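Local atomic coordinates of transcriptional regulator, GntR family (PDB entry 3SXM), a protein that probably regulates transcription as a GntR-family DNA-binding factor, this chain being its all-helical, metal-binding FCD domain, captured here without metal. Residues C22-F27 and G117-L122; L37-E42 and D59-K64; E13-M18 and S77-I82; M17-C22 and K64-A69. The protein carries 3 engineered substitutions. All blocks are in the same frame, centred on the assembly; numbering follows the deposited sequence. Where two conformers were deposited one is given.

Contact 1 of 4, residues C22-F27 and G117-L122; sequences CLENYF and GAIEKL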
loop_
_atom_site.group_PDB
_atom_site.type_symbol
_atom_site.label_atom_id
_atom_site.label_comp_id
_atom_site.label_asym_id
_atom_site.label_seq_id
_atom_site.Cartn_x
_atom_site.Cartn_y
_atom_site.Cartn_z
ATOM N N CYS A 22 0.756 -3.468 6.269
ATOM C CA CYS A 22 1.030 -4.805 6.822
ATOM C C CYS A 22 1.079 -4.796 8.356
ATOM O O CYS A 22 0.526 -5.684 9.011
ATOM C CB CYS A 22 2.292 -5.398 6.220
ATOM S SG CYS A 22 2.128 -5.769 4.467
ATOM N N LEU A 23 1.758 -3.812 8.948
ATOM C CA LEU A 23 1.738 -3.682 10.403
ATOM C C LEU A 23 0.321 -3.563 10.980
ATOM O O LEU A 23 -0.029 -4.200 12.008
ATOM C CB LEU A 23 2.625 -2.480 10.867
ATOM C CG LEU A 23 2.755 -2.305 12.390
ATOM C CD1 LEU A 23 3.316 -3.548 13.105
ATOM C CD2 LEU A 23 3.597 -1.045 12.638
ATOM N N GLU A 24 -0.530 -2.750 10.361
ATOM C CA GLU A 24 -1.883 -2.543 10.818
ATOM C C GLU A 24 -2.698 -3.830 10.715
ATOM O O GLU A 24 -3.438 -4.191 11.632
ATOM C CB GLU A 24 -2.542 -1.474 9.910
ATOM C CG GLU A 24 -2.265 -0.026 10.280
ATOM C CD GLU A 24 -2.896 1.062 9.372
ATOM O OE1 GLU A 24 -2.992 2.240 9.825
ATOM O OE2 GLU A 24 -3.245 0.767 8.206
ATOM N N ASN A 25 -2.614 -4.514 9.608
ATOM C CA ASN A 25 -3.471 -5.647 9.357
ATOM C C ASN A 25 -2.952 -7.009 9.840
ATOM O O ASN A 25 -3.684 -7.924 9.922
ATOM C CB ASN A 25 -3.822 -5.696 7.864
ATOM C CG ASN A 25 -4.696 -4.562 7.434
ATOM O OD1 ASN A 25 -4.290 -3.619 6.816
ATOM N ND2 ASN A 25 -5.897 -4.647 7.823
ATOM N N TYR A 26 -1.684 -7.091 10.181
ATOM C CA TYR A 26 -1.053 -8.333 10.634
ATOM C C TYR A 26 -0.349 -8.133 11.978
ATOM O O TYR A 26 0.537 -8.879 12.340
ATOM C CB TYR A 26 -0.148 -8.942 9.544
ATOM C CG TYR A 26 -0.952 -9.304 8.342
ATOM C CD1 TYR A 26 -1.606 -10.493 8.314
ATOM C CD2 TYR A 26 -1.186 -8.394 7.332
ATOM C CE1 TYR A 26 -2.421 -10.833 7.251
ATOM C CE2 TYR A 26 -1.990 -8.734 6.249
ATOM C CZ TYR A 26 -2.635 -9.921 6.232
ATOM O OH TYR A 26 -3.489 -10.286 5.175
ATOM N N PHE A 27 -0.767 -7.090 12.712
ATOM C CA PHE A 27 -0.187 -6.741 13.979
ATOM C C PHE A 27 0.053 -7.916 14.917
ATOM O O PHE A 27 1.169 -8.046 15.453
ATOM C CB PHE A 27 -1.022 -5.669 14.676
ATOM C CG PHE A 27 -0.423 -5.165 15.963
ATOM C CD1 PHE A 27 0.586 -4.246 15.933
ATOM C CD2 PHE A 27 -0.831 -5.643 17.171
ATOM C CE1 PHE A 27 1.154 -3.787 17.128
ATOM C CE2 PHE A 27 -0.267 -5.187 18.357
ATOM C CZ PHE A 27 0.745 -4.276 18.314
ATOM N N GLY A 117 0.252 3.127 18.799
ATOM C CA GLY A 117 1.562 3.732 19.021
ATOM C C GLY A 117 2.607 3.125 18.101
ATOM O O GLY A 117 3.507 3.821 17.635
ATOM N N ALA A 118 2.514 1.836 17.796
ATOM C CA ALA A 118 3.467 1.233 16.873
ATOM C C ALA A 118 3.348 1.793 15.473
ATOM O O ALA A 118 4.362 2.096 14.846
ATOM C CB ALA A 118 3.327 -0.262 16.821
ATOM N N ILE A 119 2.111 1.975 15.009
ATOM C CA ILE A 119 1.900 2.559 13.691
ATOM C C ILE A 119 2.435 3.971 13.663
ATOM O O ILE A 119 3.123 4.379 12.732
ATOM C CB ILE A 119 0.405 2.493 13.351
ATOM C CG1 ILE A 119 -0.011 1.030 13.158
ATOM C CG2 ILE A 119 0.130 3.305 12.062
ATOM C CD1 ILE A 119 -1.535 0.826 13.263
ATOM N N GLU A 120 2.184 4.720 14.726
ATOM C CA GLU A 120 2.717 6.086 14.817
ATOM C C GLU A 120 4.243 6.080 14.742
ATOM O O GLU A 120 4.833 6.896 14.044
ATOM C CB GLU A 120 2.291 6.796 16.107
ATOM C CG GLU A 120 0.842 7.188 16.166
ATOM C CD GLU A 120 0.458 7.822 17.503
ATOM O OE1 GLU A 120 1.348 8.108 18.359
ATOM O OE2 GLU A 120 -0.746 8.053 17.703
ATOM N N LYS A 121 4.885 5.172 15.461
ATOM C CA LYS A 121 6.352 5.155 15.495
ATOM C C LYS A 121 6.954 4.763 14.141
ATOM O O LYS A 121 7.990 5.302 13.749
ATOM C CB LYS A 121 6.882 4.205 16.586
ATOM C CG LYS A 121 8.371 4.325 16.896
ATOM C CD LYS A 121 8.659 5.720 17.574
ATOM C CE LYS A 121 10.049 5.894 18.063
ATOM N NZ LYS A 121 10.168 7.327 18.554
ATOM N N LEU A 122 6.331 3.826 13.444
ATOM C CA LEU A 122 6.780 3.435 12.136
ATOM C C LEU A 122 6.704 4.650 11.171
ATOM O O LEU A 122 7.652 4.921 10.430
ATOM C CB LEU A 122 5.990 2.209 11.644
ATOM C CG LEU A 122 6.298 1.814 10.186
ATOM C CD1 LEU A 122 7.749 1.513 9.972
ATOM C CD2 LEU A 122 5.497 0.592 9.760
#
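Leu23 and Leu122 meet by their methyl groups, CD2 of Leu23 lying 3.8 Å from CD2 of Leu122, and the two side chains slide past each other in opposite directions. Leu23 carries the contact because its CG stands anti to the backbone N (chi1 -176°), which sends the branched end across to helix 115-135. The same CD2 settles between neighbouring side chains there, 4.3 Å from Ala118 CB and 4.2 Å from Ile119 CG1. Ile119 meets Glu24 differently: the two side chains cross at about a right angle, and Ile119 lies across the aliphatic part of the glutamate. Glu24 was deposited in two conformers, and its modelled closeness to Ile119 is doubtful in detail. Phe27 turns the edge of its ring to the helix, with CE1 4.2 Å from Ala118 CB; a small alanine suits this place because the helix must present little bulk to the ring. A serine at Ile119 has no methyl or ethyl branch, and would probably leave Leu23 CD2 with less hydrocarbon beside it. Around this patch, Ile110 of helix 96-111 also touches Leu23 and Ala118, while Leu122 packs on His63, a zinc ligand in metal-bound forms of the protein. Nearby, Glu24 O accepts a weak hydrogen bond from Lys115 NZ. Between the two segments themselves, methyl, methylene and ring carbon do the joining, so that the end of helix 5-25 and Phe27 just after it are held to residues 117-122 by the fit of branched shapes and the exclusion of water rather than by directed polar bonds.

Contact 2 of 4, residues L37-E42 and D59-K64; sequences LEIKGE and DERLHK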
loop_
_atom_site.group_PDB
_atom_site.type_symbol
_atom_site.label_atom_id
_atom_site.label_comp_id
_atom_site.label_asym_id
_atom_site.label_seq_id
_atom_site.Cartn_x
_atom_site.Cartn_y
_atom_site.Cartn_z
ATOM N N LEU A 37 11.501 -10.910 18.077
ATOM C CA LEU A 37 12.306 -10.978 19.280
ATOM C C LEU A 37 13.799 -11.189 19.032
ATOM O O LEU A 37 14.643 -10.648 19.769
ATOM C CB LEU A 37 11.759 -12.082 20.173
ATOM C CG LEU A 37 10.326 -11.904 20.650
ATOM C CD1 LEU A 37 9.965 -13.066 21.543
ATOM C CD2 LEU A 37 10.183 -10.604 21.450
ATOM N N GLU A 38 14.150 -11.965 18.021
ATOM C CA GLU A 38 15.552 -12.126 17.653
ATOM C C GLU A 38 16.137 -10.759 17.216
ATOM O O GLU A 38 17.285 -10.436 17.549
ATOM C CB GLU A 38 15.709 -13.075 16.480
ATOM C CG GLU A 38 15.490 -14.514 16.796
ATOM C CD GLU A 38 15.754 -15.404 15.598
ATOM O OE1 GLU A 38 16.530 -14.991 14.700
ATOM O OE2 GLU A 38 15.193 -16.518 15.570
ATOM N N ILE A 39 15.353 -9.980 16.515
ATOM C CA ILE A 39 15.789 -8.641 16.062
ATOM C C ILE A 39 15.935 -7.754 17.268
ATOM O O ILE A 39 16.939 -7.088 17.430
ATOM C CB ILE A 39 14.818 -8.021 15.085
ATOM C CG1 ILE A 39 14.793 -8.826 13.761
ATOM C CG2 ILE A 39 15.148 -6.567 14.833
ATOM C CD1 ILE A 39 13.614 -8.466 12.858
ATOM N N LYS A 40 14.952 -7.774 18.163
ATOM C CA LYS A 40 15.026 -6.995 19.412
ATOM C C LYS A 40 16.308 -7.341 20.170
ATOM O O LYS A 40 16.944 -6.459 20.701
ATOM C CB LYS A 40 13.827 -7.308 20.308
ATOM C CG LYS A 40 13.673 -6.587 21.626
ATOM C CD LYS A 40 12.569 -7.294 22.439
ATOM C CE LYS A 40 12.054 -6.467 23.614
ATOM N NZ LYS A 40 12.925 -6.489 24.785
ATOM N N GLY A 41 16.662 -8.628 20.231
ATOM C CA GLY A 41 17.815 -9.083 20.946
ATOM C C GLY A 41 19.097 -8.527 20.369
ATOM O O GLY A 41 20.033 -8.167 21.111
ATOM N N GLU A 42 19.127 -8.487 19.052
ATOM C CA GLU A 42 20.283 -7.919 18.315
ATOM C C GLU A 42 20.481 -6.445 18.695
ATOM O O GLU A 42 21.593 -5.990 18.964
ATOM C CB GLU A 42 19.983 -8.002 16.826
ATOM C CG GLU A 42 21.132 -7.764 15.907
ATOM C CD GLU A 42 20.866 -8.434 14.585
ATOM O OE1 GLU A 42 20.089 -7.861 13.791
ATOM O OE2 GLU A 42 21.378 -9.556 14.374
ATOM N N ASP A 59 17.757 -3.539 10.457
ATOM C CA ASP A 59 16.818 -2.656 9.774
ATOM C C ASP A 59 16.140 -3.447 8.653
ATOM O O ASP A 59 14.911 -3.476 8.580
ATOM C CB ASP A 59 17.588 -1.465 9.201
ATOM C CG ASP A 59 16.722 -0.642 8.271
ATOM O OD1 ASP A 59 15.790 -0.019 8.760
ATOM O OD2 ASP A 59 16.913 -0.680 7.040
ATOM N N GLU A 60 16.916 -4.116 7.811
ATOM C CA GLU A 60 16.337 -4.838 6.662
ATOM C C GLU A 60 15.425 -5.933 7.186
ATOM O O GLU A 60 14.273 -6.088 6.734
ATOM C CB GLU A 60 17.417 -5.403 5.771
ATOM C CG GLU A 60 16.892 -6.329 4.706
ATOM C CD GLU A 60 17.917 -6.820 3.722
ATOM O OE1 GLU A 60 19.109 -6.476 3.845
ATOM O OE2 GLU A 60 17.524 -7.551 2.793
ATOM N N ARG A 61 15.877 -6.663 8.194
ATOM C CA ARG A 61 15.053 -7.740 8.744
ATOM C C ARG A 61 13.758 -7.239 9.323
ATOM O O ARG A 61 12.708 -7.876 9.129
ATOM C CB ARG A 61 15.816 -8.557 9.813
ATOM C CG ARG A 61 16.857 -9.410 9.278
ATOM C CD ARG A 61 17.750 -9.995 10.424
ATOM N NE ARG A 61 17.013 -10.958 11.235
ATOM C CZ ARG A 61 17.514 -11.505 12.335
ATOM N NH1 ARG A 61 18.694 -11.115 12.796
ATOM N NH2 ARG A 61 16.814 -12.402 12.999
ATOM N N LEU A 62 13.775 -6.125 10.037
ATOM C CA LEU A 62 12.574 -5.662 10.737
ATOM C C LEU A 62 11.530 -5.252 9.707
ATOM O O LEU A 62 10.368 -5.636 9.830
ATOM C CB LEU A 62 12.932 -4.492 11.671
ATOM C CG LEU A 62 11.752 -3.953 12.462
ATOM C CD1 LEU A 62 11.112 -5.005 13.348
ATOM C CD2 LEU A 62 12.172 -2.778 13.268
ATOM N N HIS A 63 11.926 -4.440 8.737
ATOM C CA HIS A 63 10.951 -3.905 7.777
ATOM C C HIS A 63 10.463 -5.009 6.850
ATOM O O HIS A 63 9.244 -5.051 6.551
ATOM C CB HIS A 63 11.518 -2.700 7.050
ATOM C CG HIS A 63 11.743 -1.547 7.968
ATOM N ND1 HIS A 63 10.781 -0.601 8.265
ATOM C CD2 HIS A 63 12.824 -1.228 8.731
ATOM C CE1 HIS A 63 11.251 0.243 9.166
ATOM N NE2 HIS A 63 12.492 -0.124 9.445
ATOM N N LYS A 64 11.318 -5.922 6.436
ATOM C CA LYS A 64 10.868 -7.104 5.658
ATOM C C LYS A 64 9.957 -7.997 6.479
ATOM O O LYS A 64 9.076 -8.621 5.861
ATOM C CB LYS A 64 12.033 -7.890 5.085
ATOM C CG LYS A 64 12.640 -7.162 3.923
ATOM C CD LYS A 64 13.741 -7.935 3.274
ATOM C CE LYS A 64 14.068 -7.365 1.886
ATOM N NZ LYS A 64 15.229 -8.102 1.318
#
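Arg61 reaches from helix 51-68 to two acids one turn apart on helix 34-44, and charge is the first kind of interaction here. Its NH2 forms a salt bridge with Glu38 OE1 at 3.1 Å, but as a hydrogen bond this is weak, the N-H...O angle being only 124°. NH1 pairs more loosely with Glu42 OE2, at 3.5 Å. Both oxygens lie at the edge of the guanidinium, yet the carboxylates are turned steeply against its plane, that of Glu38 by 68°. The strongest polar partner of Arg61 lies outside the two segments: Glu35, on NH2, with Asp57 on NH1. Several acids thus share one cation, which is likely to ease the closeness of Glu42 to Asp57. A leucine in place of Arg61 would probably leave this cluster of carboxylates without its shared cation, with Glu42 and Asp57 close together.

The second kind is apolar. Ile39 lays CG1 over one guanidinium face, 3.9 Å above the plane and displaced toward its margin, and pushes CD1 against the backbone at Leu62 CA (3.7 Å) and the first side-chain carbon of Arg61, CB (3.8 Å). Isoleucine suits the place, its ethyl branch reaching across between segment axes 10.1 Å apart.

The two segments run roughly antiparallel, at 152°. While Arg61 faces helix 34-44, Asp59 and His63 leave helix 51-68 on the side away from it; both are zinc ligands in metal-bound forms, an arrangement characteristic of the metal-binding FCD helical bundle.

Contact 3 of 4, residues E13-M18 and S77-I82; sequences ETRIMM and SLYEKI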
loop_
_atom_site.group_PDB
_atom_site.type_symbol
_atom_site.label_atom_id
_atom_site.label_comp_id
_atom_site.label_asym_id
_atom_site.label_seq_id
_atom_site.Cartn_x
_atom_site.Cartn_y
_atom_site.Cartn_z
ATOM N N GLU A 13 7.325 7.196 0.613
ATOM C CA GLU A 13 5.856 7.140 0.608
ATOM C C GLU A 13 5.429 5.709 0.263
ATOM O O GLU A 13 4.459 5.216 0.855
ATOM C CB GLU A 13 5.268 8.111 -0.382
ATOM C CG GLU A 13 3.745 8.027 -0.465
ATOM C CD GLU A 13 3.108 9.096 -1.330
ATOM O OE1 GLU A 13 3.626 9.386 -2.444
ATOM O OE2 GLU A 13 2.101 9.701 -0.890
ATOM N N THR A 14 6.103 5.072 -0.700
ATOM C CA THR A 14 5.791 3.675 -1.036
ATOM C C THR A 14 6.019 2.764 0.143
ATOM O O THR A 14 5.205 1.853 0.424
ATOM C CB THR A 14 6.579 3.220 -2.285
ATOM O OG1 THR A 14 6.252 4.095 -3.359
ATOM C CG2 THR A 14 6.256 1.805 -2.661
ATOM N N ARG A 15 7.078 2.959 0.906
ATOM C CA ARG A 15 7.309 2.186 2.110
ATOM C C ARG A 15 6.230 2.398 3.143
ATOM O O ARG A 15 5.797 1.429 3.792
ATOM C CB ARG A 15 8.685 2.540 2.722
ATOM C CG ARG A 15 9.854 2.090 1.897
ATOM C CD ARG A 15 11.195 2.363 2.603
ATOM N NE ARG A 15 11.347 1.535 3.758
ATOM C CZ ARG A 15 12.317 1.631 4.661
ATOM N NH1 ARG A 15 13.354 2.435 4.445
ATOM N NH2 ARG A 15 12.275 0.860 5.731
ATOM N N ILE A 16 5.785 3.644 3.337
ATOM C CA ILE A 16 4.710 3.947 4.328
ATOM C C ILE A 16 3.478 3.157 3.893
ATOM O O ILE A 16 2.870 2.424 4.702
ATOM C CB ILE A 16 4.437 5.427 4.443
ATOM C CG1 ILE A 16 5.634 6.162 5.121
ATOM C CG2 ILE A 16 3.178 5.663 5.241
ATOM C CD1 ILE A 16 5.556 7.634 5.050
ATOM N N MET A 17 3.099 3.290 2.617
ATOM C CA MET A 17 1.940 2.549 2.067
ATOM C C MET A 17 1.996 1.066 2.424
ATOM O O MET A 17 0.986 0.511 2.931
ATOM C CB MET A 17 1.826 2.788 0.555
ATOM C CG MET A 17 0.699 1.982 -0.122
ATOM S SD MET A 17 0.674 2.218 -1.881
ATOM C CE MET A 17 2.159 1.350 -2.347
ATOM N N MET A 18 3.084 0.400 2.078
ATOM C CA MET A 18 3.153 -1.051 2.191
ATOM C C MET A 18 3.386 -1.474 3.644
ATOM O O MET A 18 2.732 -2.381 4.158
ATOM C CB MET A 18 4.242 -1.614 1.290
ATOM C CG MET A 18 4.024 -1.315 -0.192
ATOM S SD MET A 18 5.276 -1.968 -1.278
ATOM C CE MET A 18 4.885 -3.628 -1.228
ATOM N N SER A 77 6.443 -9.938 -3.019
ATOM C CA SER A 77 7.206 -9.856 -4.249
ATOM C C SER A 77 7.368 -8.407 -4.692
ATOM O O SER A 77 8.448 -8.046 -5.216
ATOM C CB SER A 77 6.543 -10.716 -5.354
ATOM O OG SER A 77 5.415 -10.118 -5.919
ATOM N N LEU A 78 6.385 -7.546 -4.462
ATOM C CA LEU A 78 6.505 -6.134 -4.855
ATOM C C LEU A 78 7.526 -5.461 -3.967
ATOM O O LEU A 78 8.331 -4.644 -4.445
ATOM C CB LEU A 78 5.137 -5.423 -4.753
ATOM C CG LEU A 78 4.096 -5.911 -5.763
ATOM C CD1 LEU A 78 2.801 -5.255 -5.429
ATOM C CD2 LEU A 78 4.489 -5.561 -7.174
ATOM N N TYR A 79 7.556 -5.829 -2.700
ATOM C CA TYR A 79 8.527 -5.202 -1.765
ATOM C C TYR A 79 9.927 -5.666 -2.156
ATOM O O TYR A 79 10.907 -4.859 -2.152
ATOM C CB TYR A 79 8.226 -5.563 -0.329
ATOM C CG TYR A 79 8.910 -4.690 0.698
ATOM C CD1 TYR A 79 8.418 -3.448 1.009
ATOM C CD2 TYR A 79 10.011 -5.159 1.360
ATOM C CE1 TYR A 79 9.026 -2.651 2.008
ATOM C CE2 TYR A 79 10.644 -4.357 2.337
ATOM C CZ TYR A 79 10.147 -3.143 2.622
ATOM O OH TYR A 79 10.791 -2.384 3.588
ATOM N N GLU A 80 10.077 -6.942 -2.518
ATOM C CA GLU A 80 11.365 -7.445 -2.979
ATOM C C GLU A 80 11.815 -6.700 -4.223
ATOM O O GLU A 80 13.018 -6.366 -4.399
ATOM C CB GLU A 80 11.209 -8.913 -3.277
ATOM C CG GLU A 80 11.315 -9.775 -2.088
ATOM C CD GLU A 80 12.733 -10.249 -1.860
ATOM O OE1 GLU A 80 13.623 -9.388 -1.768
ATOM O OE2 GLU A 80 12.962 -11.478 -1.801
ATOM N N LYS A 81 10.872 -6.439 -5.135
ATOM C CA LYS A 81 11.208 -5.729 -6.359
ATOM C C LYS A 81 11.772 -4.338 -6.125
ATOM O O LYS A 81 12.693 -3.928 -6.875
ATOM C CB LYS A 81 9.966 -5.618 -7.267
ATOM C CG LYS A 81 10.194 -4.873 -8.576
ATOM C CD LYS A 81 10.954 -5.712 -9.590
ATOM C CE LYS A 81 11.101 -4.980 -10.933
ATOM N NZ LYS A 81 9.909 -5.197 -11.805
ATOM N N ILE A 82 11.245 -3.659 -5.115
ATOM C CA ILE A 82 11.664 -2.306 -4.798
ATOM C C ILE A 82 12.798 -2.263 -3.787
ATOM O O ILE A 82 13.253 -1.189 -3.454
ATOM C CB ILE A 82 10.547 -1.384 -4.391
ATOM C CG1 ILE A 82 9.912 -1.799 -3.065
ATOM C CG2 ILE A 82 9.539 -1.270 -5.545
ATOM C CD1 ILE A 82 8.892 -0.781 -2.495
#
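Tyr79 and Met18 meet at the edge of the tyrosine ring, where the sulfur SD of Met18 lies near the ring plane, 4.2 Å from Tyr79 CD1. The phenol end approaches the other flat group, the guanidinium of Arg15, whose plane is turned 71° from the ring. Tyr79 OH stays 4.0 Å from Arg15 NE; the two polar ends meet instead through Glu19, which takes a hydrogen bond from the tyrosine hydroxyl and a salt bridge from the arginine.

Beyond the ring the contact is apolar. Flexible and unbranched, Met18 bends at its last torsion and tucks CE against the backbone at Tyr79 N (3.8 Å) and beside Leu78 CB (4.0 Å). Ile82 CD1 fills the next position, 4.0 Å from Met18 SD and 3.7 Å from Thr14 CG2. Thr14 can offer this methyl because its OG1 is bonded back to Glu10 O.

The segments run nearly antiparallel at 160°, with axes 11.7 Å apart, a spacing that long side chains bridge. Thr14 and Leu78 also pack on Ile75 and Ile82 of the second subunit, so this antiparallel helix pair of the FCD bundle belongs to the dimer interface.

Contact 4 of 4, residues M17-C22 and K64-A69; sequences MMEVFC and KLFIRA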
loop_
_atom_site.group_PDB
_atom_site.type_symbol
_atom_site.label_atom_id
_atom_site.label_comp_id
_atom_site.label_asym_id
_atom_site.label_seq_id
_atom_site.Cartn_x
_atom_site.Cartn_y
_atom_site.Cartn_z
ATOM N N MET A 17 3.099 3.290 2.617
ATOM C CA MET A 17 1.940 2.549 2.067
ATOM C C MET A 17 1.996 1.066 2.424
ATOM O O MET A 17 0.986 0.511 2.931
ATOM C CB MET A 17 1.826 2.788 0.555
ATOM C CG MET A 17 0.699 1.982 -0.122
ATOM S SD MET A 17 0.674 2.218 -1.881
ATOM C CE MET A 17 2.159 1.350 -2.347
ATOM N N MET A 18 3.084 0.400 2.078
ATOM C CA MET A 18 3.153 -1.051 2.191
ATOM C C MET A 18 3.386 -1.474 3.644
ATOM O O MET A 18 2.732 -2.381 4.158
ATOM C CB MET A 18 4.242 -1.614 1.290
ATOM C CG MET A 18 4.024 -1.315 -0.192
ATOM S SD MET A 18 5.276 -1.968 -1.278
ATOM C CE MET A 18 4.885 -3.628 -1.228
ATOM N N GLU A 19 4.360 -0.869 4.314
ATOM C CA GLU A 19 4.741 -1.324 5.673
ATOM C C GLU A 19 3.644 -1.054 6.682
ATOM O O GLU A 19 3.371 -1.882 7.550
ATOM C CB GLU A 19 6.092 -0.719 6.075
ATOM C CG GLU A 19 7.234 -1.080 5.182
ATOM C CD GLU A 19 8.542 -0.559 5.724
ATOM O OE1 GLU A 19 8.579 -0.345 6.958
ATOM O OE2 GLU A 19 9.524 -0.404 4.968
ATOM N N VAL A 20 3.035 0.115 6.640
ATOM C CA VAL A 20 1.977 0.464 7.580
ATOM C C VAL A 20 0.769 -0.424 7.314
ATOM O O VAL A 20 0.132 -0.893 8.256
ATOM C CB VAL A 20 1.608 1.944 7.529
ATOM C CG1 VAL A 20 0.296 2.226 8.302
ATOM C CG2 VAL A 20 2.782 2.809 8.050
ATOM N N PHE A 21 0.418 -0.664 6.039
ATOM C CA PHE A 21 -0.688 -1.569 5.761
ATOM C C PHE A 21 -0.432 -2.910 6.433
ATOM O O PHE A 21 -1.349 -3.492 7.013
ATOM C CB PHE A 21 -0.868 -1.786 4.240
ATOM C CG PHE A 21 -2.011 -2.711 3.896
ATOM C CD1 PHE A 21 -3.288 -2.218 3.773
ATOM C CD2 PHE A 21 -1.816 -4.064 3.662
ATOM C CE1 PHE A 21 -4.346 -3.026 3.397
ATOM C CE2 PHE A 21 -2.888 -4.881 3.377
ATOM C CZ PHE A 21 -4.128 -4.366 3.234
ATOM N N CYS A 22 0.756 -3.468 6.269
ATOM C CA CYS A 22 1.030 -4.805 6.822
ATOM C C CYS A 22 1.079 -4.796 8.356
ATOM O O CYS A 22 0.526 -5.684 9.011
ATOM C CB CYS A 22 2.292 -5.398 6.220
ATOM S SG CYS A 22 2.128 -5.769 4.467
ATOM N N LYS A 64 11.318 -5.922 6.436
ATOM C CA LYS A 64 10.868 -7.104 5.658
ATOM C C LYS A 64 9.957 -7.997 6.479
ATOM O O LYS A 64 9.076 -8.621 5.861
ATOM C CB LYS A 64 12.033 -7.890 5.085
ATOM C CG LYS A 64 12.640 -7.162 3.923
ATOM C CD LYS A 64 13.741 -7.935 3.274
ATOM C CE LYS A 64 14.068 -7.365 1.886
ATOM N NZ LYS A 64 15.229 -8.102 1.318
ATOM N N LEU A 65 10.122 -8.087 7.807
ATOM C CA LEU A 65 9.253 -8.932 8.649
ATOM C C LEU A 65 7.836 -8.411 8.573
ATOM O O LEU A 65 6.860 -9.208 8.492
ATOM C CB LEU A 65 9.727 -8.914 10.144
ATOM C CG LEU A 65 8.736 -9.497 11.168
ATOM C CD1 LEU A 65 8.485 -10.904 10.936
ATOM C CD2 LEU A 65 9.261 -9.255 12.563
ATOM N N PHE A 66 7.658 -7.112 8.589
ATOM C CA PHE A 66 6.289 -6.531 8.611
ATOM C C PHE A 66 5.591 -7.016 7.342
ATOM O O PHE A 66 4.430 -7.441 7.366
ATOM C CB PHE A 66 6.319 -5.012 8.639
ATOM C CG PHE A 66 6.944 -4.409 9.892
ATOM C CD1 PHE A 66 7.011 -5.092 11.085
ATOM C CD2 PHE A 66 7.501 -3.143 9.824
ATOM C CE1 PHE A 66 7.609 -4.524 12.232
ATOM C CE2 PHE A 66 8.074 -2.586 10.983
ATOM C CZ PHE A 66 8.102 -3.278 12.134
ATOM N N ILE A 67 6.305 -6.935 6.245
ATOM C CA ILE A 67 5.746 -7.299 4.913
ATOM C C ILE A 67 5.470 -8.806 4.867
ATOM O O ILE A 67 4.371 -9.261 4.427
ATOM C CB ILE A 67 6.706 -6.892 3.819
ATOM C CG1 ILE A 67 6.891 -5.372 3.793
ATOM C CG2 ILE A 67 6.296 -7.450 2.439
ATOM C CD1 ILE A 67 5.698 -4.559 3.306
ATOM N N ARG A 68 6.434 -9.602 5.327
ATOM C CA ARG A 68 6.349 -11.053 5.266
ATOM C C ARG A 68 5.158 -11.583 6.072
ATOM O O ARG A 68 4.536 -12.569 5.665
ATOM C CB ARG A 68 7.682 -11.686 5.720
ATOM C CG ARG A 68 7.674 -13.183 5.881
ATOM C CD ARG A 68 7.553 -13.922 4.616
ATOM N NE ARG A 68 8.718 -13.780 3.748
ATOM C CZ ARG A 68 8.865 -14.430 2.602
ATOM N NH1 ARG A 68 7.932 -15.272 2.197
ATOM N NH2 ARG A 68 9.953 -14.250 1.873
ATOM N N ALA A 69 4.819 -10.930 7.182
ATOM C CA ALA A 69 3.769 -11.368 8.088
ATOM C C ALA A 69 2.395 -11.345 7.392
ATOM O O ALA A 69 1.488 -12.008 7.849
ATOM C CB ALA A 69 3.775 -10.489 9.381
#
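Ile67 pushes its terminal methyl CD1 into the surface of helix 5-25, overlapping Met18 and Cys22: it lies 3.9 Å from Met18 CB and 3.9 Å from Cys22 SG. A bend at the second torsion (chi2 -71°) swings CD1 over to that helix, and it also comes within 3.8 Å of Met18 O, at the wide, pi-type turn of residues 17-20. Cys22 is small enough to let the backbones close in. Its CB sits only 3.2 Å from Phe66 O, a tight approach, and the segment axes are 8.4 Å apart, crossing at 61°.

Phe66 turns the edge of its ring to Glu19, with CD2 4.1 Å from Glu19 OE1 and the carboxylate plane 55° from the ring. The slightly positive hydrogens of an aromatic edge suit such an oxygen, though at this distance the attraction is probably slight. Phe66 also packs on Ile30 of helix 27-31.

Glu19 finds its strongest partner outside the two segments, for OE1 hydrogen-bonds to ND1 of His63, a zinc ligand in metal-bound forms. With OE2 engaged by Arg15 and Tyr79, the buried carboxylate is gripped at both oxygens. In this metal-free state the bond restrains the turn of the imidazole, consistent with a second-shell role when zinc is bound, and the negative charge of Glu19 is likely to polarise the ring.

From the N terminus, helix 5-25 supplies the first segment of contacts 3, 4 and 1 in turn. Helix 34-44 then opens contact 2, which helix 51-68 closes at once, making the shortest loop; it is nested inside the loops of the other three. The same helix 51-68 next closes contact 4, and helix 73-90 closes contact 3, which starts from the same part of the chain and shares Met17 and Met18 with contact 4. Contact 1, which shares Cys22 with contact 4, closes last, on helix 115-135, so its loop crosses those of contacts 3 and 4. Helix 5-25 is thereby tied to three later helices, while contacts 1, 3 and 4 also reach the second subunit.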